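Guanine deaminase (Escherichia coli, PDB 6OHB) catalyses the zinc-dependent hydrolytic deamination of guanine to xanthine and ammonia in purine degradation. Local coordinates at residues T81-P86 with T326-G331; Q87-G92 with F107-R112; T137-G142 with W233-L238; V322-D327 with F334-T339. All coordinates share one frame; numbering follows the deposited sequence.

Interaction 1 of 4, residues T81-P86 with T326-G331. With ZN (zinc ion), chain E.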
loop_
_atom_site.group_PDB
_atom_site.type_symbol
_atom_site.label_atom_id
_atom_site.label_comp_id
_atom_site.label_asym_id
_atom_site.label_seq_id
_atom_site.Cartn_x
_atom_site.Cartn_y
_atom_site.Cartn_z
ATOM N N THR A 81 2.157 8.084 16.219
ATOM C CA THR A 81 2.139 9.425 16.798
ATOM C C THR A 81 0.951 10.292 16.377
ATOM O O THR A 81 0.877 11.444 16.820
ATOM C CB THR A 81 3.441 10.165 16.468
ATOM O OG1 THR A 81 3.585 10.298 15.047
ATOM C CG2 THR A 81 4.646 9.423 17.047
ATOM N N HIS A 82 0.014 9.784 15.575
ATOM C CA HIS A 82 -1.218 10.528 15.286
ATOM C C HIS A 82 -2.253 9.558 14.732
ATOM O O HIS A 82 -2.078 9.029 13.630
ATOM C CB HIS A 82 -0.970 11.680 14.311
ATOM C CG HIS A 82 -2.205 12.458 13.964
ATOM N ND1 HIS A 82 -2.826 13.308 14.853
ATOM C CD2 HIS A 82 -2.938 12.505 12.826
ATOM C CE1 HIS A 82 -3.884 13.850 14.277
ATOM N NE2 HIS A 82 -3.973 13.381 13.046
ATOM N N ILE A 83 -3.324 9.337 15.486
ATOM C CA ILE A 83 -4.397 8.447 15.061
ATOM C C ILE A 83 -5.689 8.928 15.711
ATOM O O ILE A 83 -5.683 9.410 16.848
ATOM C CB ILE A 83 -4.059 6.976 15.401
ATOM C CG1 ILE A 83 -5.162 6.033 14.918
ATOM C CG2 ILE A 83 -3.769 6.804 16.893
ATOM C CD1 ILE A 83 -4.791 4.564 15.012
ATOM N N HIS A 84 -6.791 8.834 14.969
ATOM C CA HIS A 84 -8.108 9.276 15.424
ATOM C C HIS A 84 -8.915 8.044 15.853
ATOM O O HIS A 84 -9.252 7.197 15.021
ATOM C CB HIS A 84 -8.831 10.066 14.323
ATOM C CG HIS A 84 -8.170 11.361 13.924
ATOM N ND1 HIS A 84 -8.660 12.596 14.300
ATOM C CD2 HIS A 84 -7.110 11.615 13.120
ATOM C CE1 HIS A 84 -7.909 13.549 13.779
ATOM N NE2 HIS A 84 -6.957 12.981 13.068
ATOM N N TYR A 85 -9.198 7.934 17.158
ATOM C CA TYR A 85 -10.002 6.824 17.677
ATOM C C TYR A 85 -11.398 6.708 17.060
ATOM O O TYR A 85 -11.774 5.594 16.652
ATOM C CB TYR A 85 -10.052 6.930 19.210
ATOM C CG TYR A 85 -11.352 6.540 19.896
ATOM C CD1 TYR A 85 -11.845 5.237 19.834
ATOM C CD2 TYR A 85 -12.068 7.473 20.643
ATOM C CE1 TYR A 85 -13.024 4.885 20.469
ATOM C CE2 TYR A 85 -13.249 7.127 21.288
ATOM C CZ TYR A 85 -13.721 5.834 21.197
ATOM O OH TYR A 85 -14.895 5.492 21.836
ATOM N N PRO A 86 -12.226 7.774 16.981
ATOM C CA PRO A 86 -13.615 7.582 16.533
ATOM C C PRO A 86 -13.805 7.651 15.024
ATOM O O PRO A 86 -14.741 8.304 14.550
ATOM C CB PRO A 86 -14.354 8.727 17.230
ATOM C CG PRO A 86 -13.355 9.834 17.229
ATOM C CD PRO A 86 -11.993 9.171 17.406
ATOM N N THR A 326 -0.573 7.206 11.512
ATOM C CA THR A 326 -1.453 6.619 10.500
ATOM C C THR A 326 -2.589 7.524 9.983
ATOM O O THR A 326 -3.058 7.278 8.860
ATOM C CB THR A 326 -2.063 5.309 11.021
ATOM O OG1 THR A 326 -2.784 5.551 12.233
ATOM C CG2 THR A 326 -0.984 4.268 11.272
ATOM N N ASP A 327 -2.977 8.582 10.718
ATOM C CA ASP A 327 -4.264 9.307 10.578
ATOM C C ASP A 327 -5.374 8.341 10.215
ATOM O O ASP A 327 -6.102 8.544 9.246
ATOM C CB ASP A 327 -4.238 10.534 9.630
ATOM C CG ASP A 327 -4.972 11.766 10.290
ATOM O OD1 ASP A 327 -5.631 11.565 11.271
ATOM O OD2 ASP A 327 -5.016 12.940 9.950
ATOM N N ILE A 328 -5.474 7.257 10.998
ATOM C CA ILE A 328 -6.593 6.343 10.804
ATOM C C ILE A 328 -7.871 7.154 10.837
ATOM O O ILE A 328 -7.990 8.114 11.604
ATOM C CB ILE A 328 -6.580 5.203 11.840
ATOM C CG1 ILE A 328 -5.744 4.041 11.318
ATOM C CG2 ILE A 328 -7.986 4.731 12.182
ATOM C CD1 ILE A 328 -6.446 3.314 10.171
ATOM N N GLY A 329 -8.824 6.773 9.989
ATOM C CA GLY A 329 -9.857 7.667 9.516
ATOM C C GLY A 329 -9.567 7.982 8.060
ATOM O O GLY A 329 -10.050 7.288 7.158
ATOM N N ALA A 330 -8.765 9.026 7.819
ATOM C CA ALA A 330 -8.351 9.344 6.456
ATOM C C ALA A 330 -7.369 8.303 5.943
ATOM O O ALA A 330 -7.404 7.930 4.765
ATOM C CB ALA A 330 -7.742 10.745 6.390
ATOM N N GLY A 331 -6.470 7.838 6.809
ATOM C CA GLY A 331 -5.661 6.691 6.469
ATOM C C GLY A 331 -6.473 5.411 6.511
ATOM O O GLY A 331 -7.526 5.322 7.146
HETATM ZN ZN ZN E . -5.607 13.645 11.907
#
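His82, His84 and Asp327 meet at the zinc ion, and this shared metal joins residues 81-86 to residues 326-331. His82 NE2 binds the zinc ion at 2.0 Å. His84 NE2 binds it at 1.9 Å. Asp327 is modelled with both carboxylate oxygens on the metal, OD1 and OD2 each 2.2 Å from the zinc ion. The His82 ring stands at 66° to the carboxylate plane, with Asp327 OD2 at its edge. The His84 ring is nearly coplanar with the carboxylate. His84 CD2 sits too near Asp327 OD1 in the model, so that oxygen's exact place is doubtful. CG of His82 is anti to the backbone N (chi1 179°), which carries the ring to the metal. The His-X-His pair and the aspartate are classic metal ligands of the amidohydrolase superfamily, and His237 completes the set.

A backbone hydrogen bond runs from Asp327 N to His82 O at 3.1 Å. It ties the backbones of two zinc ligands directly together.

Packing lies alongside. Ile83 CG1 presses tightly on Ile328 CB at 3.5 Å. Ile83 CD1 lies 3.6 Å from Thr326 OG1, which is hydrogen-bonded to Asp80. Cutting Ile83 back to an alanine would probably open a gap beside Ile328 and seat the Asp327 loop less firmly.

Around the contact, His82 ND1 bonds to His235, and Gly329 O bonds to Arg402 of the second subunit. Ile83 also packs on Phe126 and Leu130 of helix 116-132 and on Ala138 and Val140 of strand 135-141.

Interaction 2 of 4, residues Q87-G92 with F107-R112; sequences QSEMVG and FPTERR
Gln87 sets its CG beside the backbone N (chi1 -72°) and runs extended to its amide. Glu110 has the same shape on the helix (chi1 -61°), and the two polar ends meet. Gln87 NE2 donates to Glu110 OE2 at 2.7 Å, with an N-H...O angle of 149°. The oxygen accepts the bond on its anti lone pair and lies close to the amide plane. The amide and carboxylate are nearly coplanar. Glu110 OE1 makes a salt bridge to Arg209, a probable substrate-binding residue. Gln87 is itself expected to bind substrate, by analogy with relatives. With an alanine in place of Gln87, Glu110 OE2 would probably lose this donor, and the loop a polar tie to the helix.

Residues 87-92 belong to the loop after barrel strand 73-84, and Gln87 to Met90 form a type I beta turn. Thr109 of helix 98-111 points into this turn. Its CG2 lies 4.1 Å from Gln87 CA and 4.0 Å from Glu89 CD. Met90 crosses Thr109 at about a right angle, with CG 3.1 Å from Thr109 OG1. That hydroxyl bonds to His105 O.

Glu89 OE2 lies over one face of the Arg112 guanidinium, 3.9 Å from Arg112 NE. The bridge is long and rests on charge alone, since the oxygen lies well out of the guanidinium plane and no N-H points at it. Glu89 OE2 bonds to Tyr118, and Arg112 NH1 bonds to Asn405 of the second subunit.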
loop_
_atom_site.group_PDB
_atom_site.type_symbol
_atom_site.label_atom_id
_atom_site.label_comp_id
_atom_site.label_asym_id
_atom_site.label_seq_id
_atom_site.Cartn_x
_atom_site.Cartn_y
_atom_site.Cartn_z
ATOM N N GLN A 87 -12.934 6.998 14.250
ATOM C CA GLN A 87 -12.998 7.122 12.799
ATOM C C GLN A 87 -12.702 5.822 12.061
ATOM O O GLN A 87 -12.514 5.855 10.837
ATOM C CB GLN A 87 -12.026 8.205 12.319
ATOM C CG GLN A 87 -12.454 9.625 12.647
ATOM C CD GLN A 87 -11.471 10.651 12.137
ATOM O OE1 GLN A 87 -10.547 10.322 11.392
ATOM N NE2 GLN A 87 -11.669 11.906 12.524
ATOM N N SER A 88 -12.660 4.681 12.757
ATOM C CA SER A 88 -12.263 3.433 12.112
ATOM C C SER A 88 -13.218 3.046 10.984
ATOM O O SER A 88 -12.787 2.510 9.958
ATOM C CB SER A 88 -12.183 2.314 13.151
ATOM O OG SER A 88 -11.226 2.610 14.155
ATOM N N GLU A 89 -14.510 3.323 11.146
ATOM C CA GLU A 89 -15.522 2.892 10.189
ATOM C C GLU A 89 -15.697 3.845 9.012
ATOM O O GLU A 89 -16.460 3.530 8.092
ATOM C CB GLU A 89 -16.870 2.701 10.899
ATOM C CG GLU A 89 -17.498 3.986 11.416
ATOM C CD GLU A 89 -17.138 4.282 12.864
ATOM O OE1 GLU A 89 -15.959 4.100 13.243
ATOM O OE2 GLU A 89 -18.039 4.696 13.624
ATOM N N MET A 90 -14.999 4.978 9.006
ATOM C CA MET A 90 -15.238 6.016 8.009
ATOM C C MET A 90 -14.967 5.511 6.596
ATOM O O MET A 90 -13.864 5.050 6.287
ATOM C CB MET A 90 -14.366 7.234 8.310
ATOM C CG MET A 90 -15.015 8.558 7.942
ATOM S SD MET A 90 -13.827 9.902 7.761
ATOM C CE MET A 90 -12.751 9.583 9.135
ATOM N N VAL A 91 -15.979 5.609 5.739
ATOM C CA VAL A 91 -15.857 5.313 4.317
ATOM C C VAL A 91 -16.087 6.614 3.561
ATOM O O VAL A 91 -17.156 7.225 3.674
ATOM C CB VAL A 91 -16.851 4.231 3.871
ATOM C CG1 VAL A 91 -16.727 3.976 2.368
ATOM C CG2 VAL A 91 -16.635 2.952 4.661
ATOM N N GLY A 92 -15.087 7.043 2.802
ATOM C CA GLY A 92 -15.160 8.289 2.068
ATOM C C GLY A 92 -15.402 8.082 0.585
ATOM O O GLY A 92 -15.039 7.057 0.016
ATOM N N PHE A 107 -17.021 14.509 10.438
ATOM C CA PHE A 107 -17.934 14.935 11.502
ATOM C C PHE A 107 -19.136 14.012 11.667
ATOM O O PHE A 107 -19.478 13.686 12.817
ATOM C CB PHE A 107 -18.371 16.383 11.266
ATOM C CG PHE A 107 -17.242 17.373 11.280
ATOM C CD1 PHE A 107 -16.071 17.105 11.972
ATOM C CD2 PHE A 107 -17.355 18.576 10.606
ATOM C CE1 PHE A 107 -15.032 18.017 11.985
ATOM C CE2 PHE A 107 -16.321 19.492 10.617
ATOM C CZ PHE A 107 -15.157 19.212 11.307
ATOM N N PRO A 108 -19.843 13.588 10.606
ATOM C CA PRO A 108 -20.947 12.636 10.830
ATOM C C PRO A 108 -20.477 11.319 11.416
ATOM O O PRO A 108 -21.186 10.717 12.232
ATOM C CB PRO A 108 -21.552 12.454 9.427
ATOM C CG PRO A 108 -21.101 13.640 8.650
ATOM C CD PRO A 108 -19.739 13.968 9.185
ATOM N N THR A 109 -19.289 10.857 11.025
ATOM C CA THR A 109 -18.731 9.652 11.629
ATOM C C THR A 109 -18.516 9.850 13.124
ATOM O O THR A 109 -18.926 9.014 13.938
ATOM C CB THR A 109 -17.421 9.272 10.938
ATOM O OG1 THR A 109 -17.673 9.012 9.551
ATOM C CG2 THR A 109 -16.821 8.029 11.581
ATOM N N GLU A 110 -17.883 10.964 13.509
ATOM C CA GLU A 110 -17.605 11.182 14.925
ATOM C C GLU A 110 -18.864 11.482 15.728
ATOM O O GLU A 110 -18.843 11.342 16.956
ATOM C CB GLU A 110 -16.619 12.339 15.103
ATOM C CG GLU A 110 -15.259 12.141 14.460
ATOM C CD GLU A 110 -14.274 13.216 14.873
ATOM O OE1 GLU A 110 -14.686 14.163 15.580
ATOM O OE2 GLU A 110 -13.092 13.128 14.477
ATOM N N ARG A 111 -19.956 11.887 15.063
ATOM C CA ARG A 111 -21.214 12.139 15.765
ATOM C C ARG A 111 -21.771 10.881 16.420
ATOM O O ARG A 111 -22.404 10.963 17.480
ATOM C CB ARG A 111 -22.247 12.728 14.803
ATOM N N ARG A 112 -21.530 9.713 15.824
ATOM C CA ARG A 112 -22.088 8.466 16.337
ATOM C C ARG A 112 -21.510 8.074 17.690
ATOM O O ARG A 112 -22.041 7.158 18.328
ATOM C CB ARG A 112 -21.855 7.352 15.312
ATOM C CG ARG A 112 -22.053 7.835 13.878
ATOM C CD ARG A 112 -21.439 6.922 12.819
ATOM N NE ARG A 112 -21.762 5.508 12.989
ATOM C CZ ARG A 112 -21.802 4.633 11.986
ATOM N NH1 ARG A 112 -22.097 3.358 12.213
ATOM N NH2 ARG A 112 -21.542 5.038 10.750
#

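Interaction 3 of 4, residues T137-G142 with W233-L238. With ZN (zinc ion), chain E.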
loop_
_atom_site.group_PDB
_atom_site.type_symbol
_atom_site.label_atom_id
_atom_site.label_comp_id
_atom_site.label_asym_id
_atom_site.label_seq_id
_atom_site.Cartn_x
_atom_site.Cartn_y
_atom_site.Cartn_z
ATOM N N THR A 137 2.069 1.906 21.710
ATOM C CA THR A 137 1.908 3.252 22.229
ATOM C C THR A 137 1.391 4.134 21.110
ATOM O O THR A 137 1.926 4.107 19.997
ATOM C CB THR A 137 3.232 3.792 22.768
ATOM O OG1 THR A 137 3.477 3.226 24.060
ATOM C CG2 THR A 137 3.207 5.315 22.858
ATOM N N ALA A 138 0.350 4.907 21.404
ATOM C CA ALA A 138 -0.233 5.793 20.416
ATOM C C ALA A 138 -0.579 7.125 21.059
ATOM O O ALA A 138 -0.929 7.196 22.239
ATOM C CB ALA A 138 -1.487 5.181 19.770
ATOM N N LEU A 139 -0.464 8.182 20.264
ATOM C CA LEU A 139 -0.989 9.496 20.604
ATOM C C LEU A 139 -2.300 9.630 19.838
ATOM O O LEU A 139 -2.303 9.649 18.603
ATOM C CB LEU A 139 0.015 10.587 20.240
ATOM C CG LEU A 139 -0.476 12.033 20.209
ATOM C CD1 LEU A 139 -1.050 12.447 21.558
ATOM C CD2 LEU A 139 0.658 12.959 19.787
ATOM N N VAL A 140 -3.412 9.682 20.566
ATOM C CA VAL A 140 -4.728 9.370 20.024
ATOM C C VAL A 140 -5.617 10.601 20.121
ATOM O O VAL A 140 -5.801 11.155 21.211
ATOM C CB VAL A 140 -5.380 8.189 20.765
ATOM C CG1 VAL A 140 -6.729 7.865 20.141
ATOM C CG2 VAL A 140 -4.469 6.971 20.763
ATOM N N PHE A 141 -6.179 11.015 18.988
ATOM C CA PHE A 141 -7.266 11.983 19.016
ATOM C C PHE A 141 -8.518 11.318 19.568
ATOM O O PHE A 141 -8.910 10.236 19.120
ATOM C CB PHE A 141 -7.538 12.535 17.620
ATOM C CG PHE A 141 -7.080 13.953 17.424
ATOM C CD1 PHE A 141 -5.734 14.265 17.471
ATOM C CD2 PHE A 141 -7.994 14.967 17.190
ATOM C CE1 PHE A 141 -5.300 15.559 17.285
ATOM C CE2 PHE A 141 -7.573 16.266 17.002
ATOM C CZ PHE A 141 -6.224 16.566 17.046
ATOM N N GLY A 142 -9.137 11.956 20.551
ATOM C CA GLY A 142 -10.395 11.475 21.080
ATOM C C GLY A 142 -11.628 12.047 20.408
ATOM O O GLY A 142 -11.657 12.291 19.197
ATOM N N TRP A 233 0.510 16.519 27.404
ATOM C CA TRP A 233 0.910 16.681 26.020
ATOM C C TRP A 233 0.026 17.719 25.340
ATOM O O TRP A 233 -1.057 18.065 25.821
ATOM C CB TRP A 233 0.848 15.334 25.290
ATOM C CG TRP A 233 2.119 14.540 25.437
ATOM C CD1 TRP A 233 2.999 14.218 24.449
ATOM C CD2 TRP A 233 2.661 13.998 26.651
ATOM N NE1 TRP A 233 4.051 13.505 24.967
ATOM C CE2 TRP A 233 3.869 13.358 26.316
ATOM C CE3 TRP A 233 2.243 13.993 27.987
ATOM C CZ2 TRP A 233 4.667 12.716 27.270
ATOM C CZ3 TRP A 233 3.036 13.352 28.936
ATOM C CH2 TRP A 233 4.231 12.724 28.570
ATOM N N VAL A 234 0.521 18.240 24.221
ATOM C CA VAL A 234 -0.263 19.067 23.315
ATOM C C VAL A 234 -0.273 18.361 21.968
ATOM O O VAL A 234 0.762 17.859 21.521
ATOM C CB VAL A 234 0.316 20.492 23.187
ATOM C CG1 VAL A 234 -0.439 21.284 22.134
ATOM C CG2 VAL A 234 0.293 21.203 24.538
ATOM N N HIS A 235 -1.433 18.319 21.320
ATOM C CA HIS A 235 -1.581 17.527 20.104
ATOM C C HIS A 235 -2.562 18.226 19.176
ATOM O O HIS A 235 -3.731 18.389 19.536
ATOM C CB HIS A 235 -2.073 16.121 20.455
ATOM C CG HIS A 235 -2.124 15.187 19.290
ATOM N ND1 HIS A 235 -2.916 14.059 19.274
ATOM C CD2 HIS A 235 -1.473 15.208 18.102
ATOM C CE1 HIS A 235 -2.748 13.424 18.129
ATOM N NE2 HIS A 235 -1.879 14.102 17.400
ATOM N N THR A 236 -2.112 18.615 17.982
ATOM C CA THR A 236 -3.041 19.258 17.057
ATOM C C THR A 236 -2.569 19.061 15.622
ATOM O O THR A 236 -1.476 18.554 15.381
ATOM C CB THR A 236 -3.200 20.752 17.394
ATOM O OG1 THR A 236 -4.297 21.297 16.653
ATOM C CG2 THR A 236 -1.926 21.524 17.068
ATOM N N HIS A 237 -3.405 19.477 14.666
ATOM C CA HIS A 237 -3.069 19.422 13.245
ATOM C C HIS A 237 -2.426 20.746 12.813
ATOM O O HIS A 237 -2.749 21.808 13.352
ATOM C CB HIS A 237 -4.319 19.142 12.397
ATOM C CG HIS A 237 -4.881 17.751 12.532
ATOM N ND1 HIS A 237 -5.826 17.410 13.479
ATOM C CD2 HIS A 237 -4.678 16.634 11.790
ATOM C CE1 HIS A 237 -6.160 16.139 13.329
ATOM N NE2 HIS A 237 -5.474 15.643 12.314
ATOM N N LEU A 238 -1.506 20.688 11.838
ATOM C CA LEU A 238 -0.806 21.900 11.412
ATOM C C LEU A 238 -0.375 21.814 9.952
ATOM O O LEU A 238 0.343 20.883 9.581
ATOM C CB LEU A 238 0.424 22.163 12.297
ATOM C CG LEU A 238 1.331 23.353 11.948
ATOM C CD1 LEU A 238 0.620 24.664 12.238
ATOM C CD2 LEU A 238 2.639 23.269 12.729
HETATM ZN ZN ZN E . -5.607 13.645 11.907
HETATM O O HOH W 1 -4.677 13.788 21.383
#
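The zinc site is lined here by an aromatic cluster of Phe141, His235 and His237, which joins strands 135-141 and 233-238 across the barrel interior. The strands are not neighbours. Their segment axes come within 8.6 Å and run at 64° to each other.

His235 is sandwiched. Leu139 CG lies over one face of its ring, 3.4 Å from the ring centroid, in a CH-pi contact. The edge of Phe141 meets the opposite face, with CE1 over the centre. This is a T-shaped pair, with ring centroids of Phe141 and His235 4.7 Å apart and planes at 75°. CG of His235 is anti to the backbone N (chi1 -174°), which sends the ring inward between Leu139 and Phe141.

The polar atoms of His235 are both used. A water at the ring edge, in its plane, is hydrogen-bonded to His235 ND1 at 2.8 Å. The same water donates to Val140 O at 2.9 Å, bridging the strands. On the other side, NE2 bonds to His82, a zinc ligand, making His235 a second-shell residue.

His237 CE1 lies over one face of the Phe141 ring, and Phe141 CZ is 3.7 Å from His237 ND1. This pair is oblique. His237 NE2 binds the zinc ion at 2.0 Å, while ND1 bonds to Arg209 O, which should steady the ring.

Metal-binding histidines at the C-terminal ends of parallel barrel strands are the hallmark of the amidohydrolase TIM barrel.

Interaction 4 of 4, residues V322-D327 with F334-T339; sequences VGMGTD and FNMLQT. With ZN (zinc ion), chain E.
Thr326 CG2 lies 4.1 Å from Phe334 O, just before two flat groups that shape the helix start: the side-chain amide and the backbone carbonyl of Asn335. Asn335 is the N-cap of helix 336-349, and its OD1 accepts from Gln338 N at 3.2 Å. The donor lies in the carbonyl plane of the amide, on a lone pair. The backbone carbonyl of Asn335 is gripped from both faces. Thr339 OG1 donates to Asn335 O at 2.9 Å from above the plane, 37° out of it, and Thr339 N comes from the opposite face.

The bond from its hydroxyl probably fixes the side-chain rotation of Thr339. The hydroxyl turns back to Asn335, and the methyl is set against the strand end. Thr339 CG2 lies 3.7 Å from Gly325 O and 3.8 Å from Met324 CE. Met324 curls over at chi2 and chi3 (-60° and -56°), which brings its CE to that methyl. Thr326 crosses Thr339 at about a right angle, with Thr326 CG2 3.5 Å from Thr339 OG1. Met336 SD packs on Met324 CB at 3.7 Å.

The contact thus packs the end of strand 321-324 and the start of the loop after it on the first turn of helix 336-349. The loop between them carries the zinc ligand Asp327. Strand 321-324 pairs with strand 294-297, from which Phe297 touches Met324. Met336 reaches Phe78 of strand 73-84. Phe334 touches Ile83 of that strand, and Leu398 of the second subunit.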
loop_
_atom_site.group_PDB
_atom_site.type_symbol
_atom_site.label_atom_id
_atom_site.label_comp_id
_atom_site.label_asym_id
_atom_site.label_seq_id
_atom_site.Cartn_x
_atom_site.Cartn_y
_atom_site.Cartn_z
ATOM N N VAL A 322 10.667 13.900 14.462
ATOM C CA VAL A 322 9.594 13.398 13.610
ATOM C C VAL A 322 9.236 11.981 14.035
ATOM O O VAL A 322 10.122 11.142 14.228
ATOM C CB VAL A 322 9.982 13.425 12.117
ATOM C CG1 VAL A 322 8.943 12.691 11.272
ATOM C CG2 VAL A 322 10.138 14.856 11.639
ATOM N N GLY A 323 7.932 11.717 14.167
ATOM C CA GLY A 323 7.415 10.377 14.334
ATOM C C GLY A 323 6.392 10.068 13.248
ATOM O O GLY A 323 5.972 10.949 12.487
ATOM N N MET A 324 6.006 8.797 13.167
ATOM C CA MET A 324 5.069 8.323 12.154
ATOM C C MET A 324 3.659 8.199 12.725
ATOM O O MET A 324 3.471 7.682 13.827
ATOM C CB MET A 324 5.509 6.967 11.595
ATOM C CG MET A 324 6.916 6.928 11.011
ATOM S SD MET A 324 7.172 8.056 9.631
ATOM C CE MET A 324 5.866 7.529 8.515
ATOM N N GLY A 325 2.674 8.668 11.965
ATOM C CA GLY A 325 1.278 8.509 12.329
ATOM C C GLY A 325 0.490 7.928 11.172
ATOM O O GLY A 325 0.848 8.086 10.007
ATOM N N THR A 326 -0.573 7.206 11.512
ATOM C CA THR A 326 -1.453 6.619 10.500
ATOM C C THR A 326 -2.589 7.524 9.983
ATOM O O THR A 326 -3.058 7.278 8.860
ATOM C CB THR A 326 -2.063 5.309 11.021
ATOM O OG1 THR A 326 -2.784 5.551 12.233
ATOM C CG2 THR A 326 -0.984 4.268 11.272
ATOM N N ASP A 327 -2.977 8.582 10.718
ATOM C CA ASP A 327 -4.264 9.307 10.578
ATOM C C ASP A 327 -5.374 8.341 10.215
ATOM O O ASP A 327 -6.102 8.544 9.246
ATOM C CB ASP A 327 -4.238 10.534 9.630
ATOM C CG ASP A 327 -4.972 11.766 10.290
ATOM O OD1 ASP A 327 -5.631 11.565 11.271
ATOM O OD2 ASP A 327 -5.016 12.940 9.950
ATOM N N PHE A 334 -4.054 0.492 10.118
ATOM C CA PHE A 334 -3.434 0.627 11.434
ATOM C C PHE A 334 -1.970 0.208 11.440
ATOM O O PHE A 334 -1.305 0.362 12.471
ATOM C CB PHE A 334 -4.152 -0.234 12.482
ATOM C CG PHE A 334 -5.456 0.333 12.976
ATOM C CD1 PHE A 334 -6.631 0.142 12.261
ATOM C CD2 PHE A 334 -5.513 1.018 14.178
ATOM C CE1 PHE A 334 -7.834 0.644 12.729
ATOM C CE2 PHE A 334 -6.712 1.526 14.649
ATOM C CZ PHE A 334 -7.872 1.338 13.925
ATOM N N ASN A 335 -1.467 -0.333 10.335
ATOM C CA ASN A 335 -0.199 -1.048 10.327
ATOM C C ASN A 335 0.967 -0.105 10.070
ATOM O O ASN A 335 0.976 0.631 9.076
ATOM C CB ASN A 335 -0.217 -2.157 9.277
ATOM C CG ASN A 335 0.949 -3.117 9.428
ATOM O OD1 ASN A 335 2.017 -2.913 8.845
ATOM N ND2 ASN A 335 0.755 -4.164 10.227
ATOM N N MET A 336 1.958 -0.154 10.965
ATOM C CA MET A 336 3.121 0.721 10.864
ATOM C C MET A 336 4.014 0.346 9.686
ATOM O O MET A 336 4.610 1.224 9.050
ATOM C CB MET A 336 3.915 0.674 12.174
ATOM C CG MET A 336 5.111 1.625 12.256
ATOM S SD MET A 336 4.707 3.381 12.148
ATOM C CE MET A 336 3.193 3.472 13.103
ATOM N N LEU A 337 4.131 -0.950 9.380
ATOM C CA LEU A 337 4.960 -1.358 8.248
ATOM C C LEU A 337 4.446 -0.742 6.954
ATOM O O LEU A 337 5.222 -0.206 6.150
ATOM C CB LEU A 337 5.020 -2.886 8.150
ATOM C CG LEU A 337 5.547 -3.640 9.376
ATOM C CD1 LEU A 337 5.411 -5.143 9.179
ATOM C CD2 LEU A 337 6.990 -3.263 9.667
ATOM N N GLN A 338 3.131 -0.812 6.736
ATOM C CA GLN A 338 2.536 -0.204 5.552
ATOM C C GLN A 338 2.672 1.315 5.578
ATOM O O GLN A 338 2.872 1.942 4.528
ATOM C CB GLN A 338 1.068 -0.624 5.446
ATOM C CG GLN A 338 0.896 -2.128 5.325
ATOM C CD GLN A 338 -0.547 -2.549 5.137
ATOM O OE1 GLN A 338 -1.382 -2.358 6.019
ATOM N NE2 GLN A 338 -0.845 -3.131 3.982
ATOM N N THR A 339 2.572 1.925 6.768
ATOM C CA THR A 339 2.794 3.368 6.884
ATOM C C THR A 339 4.195 3.746 6.423
ATOM O O THR A 339 4.381 4.739 5.708
ATOM C CB THR A 339 2.560 3.836 8.321
ATOM O OG1 THR A 339 1.234 3.483 8.729
ATOM C CG2 THR A 339 2.724 5.344 8.427
HETATM ZN ZN ZN E . -5.607 13.645 11.907
#

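Interactions 1, 3 and 4 all reach the one zinc ion. Interaction 1 supplies His82, His84 and Asp327, and interaction 3 adds His237. Interaction 4 shares Thr326 and Asp327 with interaction 1, and its centre lies about 9 Å away. Interactions 1 and 3 have centres about 10 Å apart. Their strands are neighbours: Ile83 O is 2.7 Å from Phe141 N, a probable hydrogen bond. Interaction 2 stands farther out, but its Gln87 OE1 packs 3.3 Å from Gly329 CA of interaction 1, beside the probable substrate pocket. The centres of interactions 2 and 4 are about 20 Å apart, yet Ser88 OG touches Phe334 CZ at 3.6 Å.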